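Local coordinates for protein cpftsy (Physcomitrella patens, PDB 4AK9) that probably acts as the GTP-hydrolysing receptor of the chloroplast signal recognition particle, helping to deliver proteins to the thylakoid membrane, at residues A[107-111]-A[237-241]. Sequence-based numbering, arbitrary orientation.
Sequences TELQL and NEVLL
Glu238, the first residue of strand 238-244, reaches across to residues 107-111, part of the loop between helix 85-101 and strand 117-123. From CB, pointing toward the loop, the chain leads to Glu238 CG, which lies 3.9 Å from Leu109 CD2, then bends (chi2 -75°) and brings the carboxylate up to the backbone of Gln110. There Glu238 OE2 accepts the N-H of Gln110 N at 2.9 Å, on its anti side and 26° out of the carboxylate plane; Gln110 CG also touches Glu238 OE2, at 3.3 Å. The same oxygen forms a salt bridge with Lys293, whose NZ in turn donates to Glu108 O, while OE1 is held by Thr265 OG1. Two residues further along the strand, Leu240 CD1 meets Leu109 CD2 at 4.0 Å, the two side chains crossing at about a right angle. Asn237 works through water: ND2 donates to two molecules, one bonded to Gln110 O and the other to Leu111 O, while OD1 takes the N-H of Val118 on the neighbouring strand. An alanine in place of Glu238 would probably leave the backbone N-H of Gln110 without this acceptor and Lys293 without this carboxylate. With both oxygens engaged and a lysine beside it, the buried carboxylate is likely to stay ionised, fastening the lead-in to strand 117-123, which precedes the probable P-loop of this SRP-type GTPase, to the adjacent interior strand.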
loop_
_atom_site.group_PDB
_atom_site.type_symbol
_atom_site.label_atom_id
_atom_site.label_comp_id
_atom_site.label_asym_id
_atom_site.label_seq_id
_atom_site.Cartn_x
_atom_site.Cartn_y
_atom_site.Cartn_z
ATOM N N THR A 107 -14.766 -0.536 -20.729
ATOM C CA THR A 107 -15.093 0.203 -19.511
ATOM C C THR A 107 -16.560 0.632 -19.497
ATOM O O THR A 107 -17.089 1.063 -18.450
ATOM C CB THR A 107 -14.201 1.466 -19.368
ATOM O OG1 THR A 107 -14.373 2.306 -20.531
ATOM C CG2 THR A 107 -12.748 1.074 -19.251
ATOM N N GLU A 108 -17.203 0.576 -20.661
ATOM C CA GLU A 108 -18.594 1.011 -20.771
ATOM C C GLU A 108 -19.551 0.114 -20.017
ATOM O O GLU A 108 -19.345 -1.100 -19.916
ATOM C CB GLU A 108 -19.068 1.027 -22.237
ATOM C CG GLU A 108 -18.256 1.928 -23.173
ATOM C CD GLU A 108 -18.562 3.414 -22.986
ATOM O OE1 GLU A 108 -19.739 3.762 -22.704
ATOM O OE2 GLU A 108 -17.619 4.236 -23.129
ATOM N N LEU A 109 -20.638 0.705 -19.522
ATOM C CA LEU A 109 -21.712 -0.113 -18.968
ATOM C C LEU A 109 -22.410 -0.857 -20.110
ATOM O O LEU A 109 -22.620 -0.295 -21.193
ATOM C CB LEU A 109 -22.713 0.755 -18.230
ATOM C CG LEU A 109 -22.147 1.424 -16.987
ATOM C CD1 LEU A 109 -23.189 2.344 -16.400
ATOM C CD2 LEU A 109 -21.704 0.381 -15.969
ATOM N N GLN A 110 -22.756 -2.117 -19.873
ATOM C CA GLN A 110 -23.376 -2.961 -20.891
ATOM C C GLN A 110 -24.830 -3.118 -20.536
ATOM O O GLN A 110 -25.206 -3.983 -19.732
ATOM C CB GLN A 110 -22.728 -4.347 -20.909
ATOM C CG GLN A 110 -21.214 -4.341 -21.013
ATOM C CD GLN A 110 -20.736 -4.015 -22.407
ATOM O OE1 GLN A 110 -20.644 -4.895 -23.274
ATOM N NE2 GLN A 110 -20.428 -2.743 -22.639
ATOM N N LEU A 111 -25.673 -2.284 -21.121
ATOM C CA LEU A 111 -27.064 -2.263 -20.696
ATOM C C LEU A 111 -27.910 -3.182 -21.570
ATOM O O LEU A 111 -29.075 -3.450 -21.266
ATOM C CB LEU A 111 -27.600 -0.842 -20.737
ATOM C CG LEU A 111 -26.763 0.145 -19.920
ATOM C CD1 LEU A 111 -27.417 1.513 -19.946
ATOM C CD2 LEU A 111 -26.615 -0.341 -18.491
ATOM N N ASN A 237 -27.199 -6.964 -15.415
ATOM C CA ASN A 237 -26.351 -6.643 -16.559
ATOM C C ASN A 237 -24.943 -6.234 -16.121
ATOM O O ASN A 237 -23.990 -6.461 -16.850
ATOM C CB ASN A 237 -26.977 -5.518 -17.356
ATOM C CG ASN A 237 -28.364 -5.882 -17.853
ATOM O OD1 ASN A 237 -29.332 -5.849 -17.093
ATOM N ND2 ASN A 237 -28.455 -6.255 -19.123
ATOM N N GLU A 238 -24.849 -5.645 -14.927
ATOM C CA GLU A 238 -23.569 -5.248 -14.323
ATOM C C GLU A 238 -23.576 -5.585 -12.838
ATOM O O GLU A 238 -24.609 -5.493 -12.169
ATOM C CB GLU A 238 -23.324 -3.734 -14.527
ATOM C CG GLU A 238 -23.133 -3.282 -15.988
ATOM C CD GLU A 238 -21.756 -3.654 -16.545
ATOM O OE1 GLU A 238 -20.801 -3.891 -15.746
ATOM O OE2 GLU A 238 -21.603 -3.696 -17.790
ATOM N N VAL A 239 -22.430 -6.010 -12.323
ATOM C CA VAL A 239 -22.207 -6.123 -10.879
ATOM C C VAL A 239 -20.961 -5.241 -10.623
ATOM O O VAL A 239 -19.833 -5.543 -11.043
ATOM C CB VAL A 239 -21.992 -7.592 -10.374
ATOM C CG1 VAL A 239 -21.690 -7.643 -8.880
ATOM C CG2 VAL A 239 -23.220 -8.479 -10.702
ATOM N N LEU A 240 -21.196 -4.104 -9.993
ATOM C CA LEU A 240 -20.150 -3.099 -9.853
ATOM C C LEU A 240 -19.670 -3.102 -8.412
ATOM O O LEU A 240 -20.432 -2.861 -7.479
ATOM C CB LEU A 240 -20.705 -1.719 -10.259
ATOM C CG LEU A 240 -21.210 -1.659 -11.692
ATOM C CD1 LEU A 240 -21.851 -0.291 -11.990
ATOM C CD2 LEU A 240 -20.058 -1.948 -12.662
ATOM N N LEU A 241 -18.381 -3.403 -8.220
ATOM C CA LEU A 241 -17.785 -3.409 -6.889
ATOM C C LEU A 241 -17.159 -2.029 -6.536
ATOM O O LEU A 241 -16.276 -1.514 -7.252
ATOM C CB LEU A 241 -16.725 -4.535 -6.813
ATOM C CG LEU A 241 -15.905 -4.561 -5.529
ATOM C CD1 LEU A 241 -16.776 -4.858 -4.307
ATOM C CD2 LEU A 241 -14.775 -5.591 -5.615
HETATM O O HOH W 1 -25.911 -6.576 -20.774
HETATM O O HOH W 2 -30.798 -5.817 -21.006
#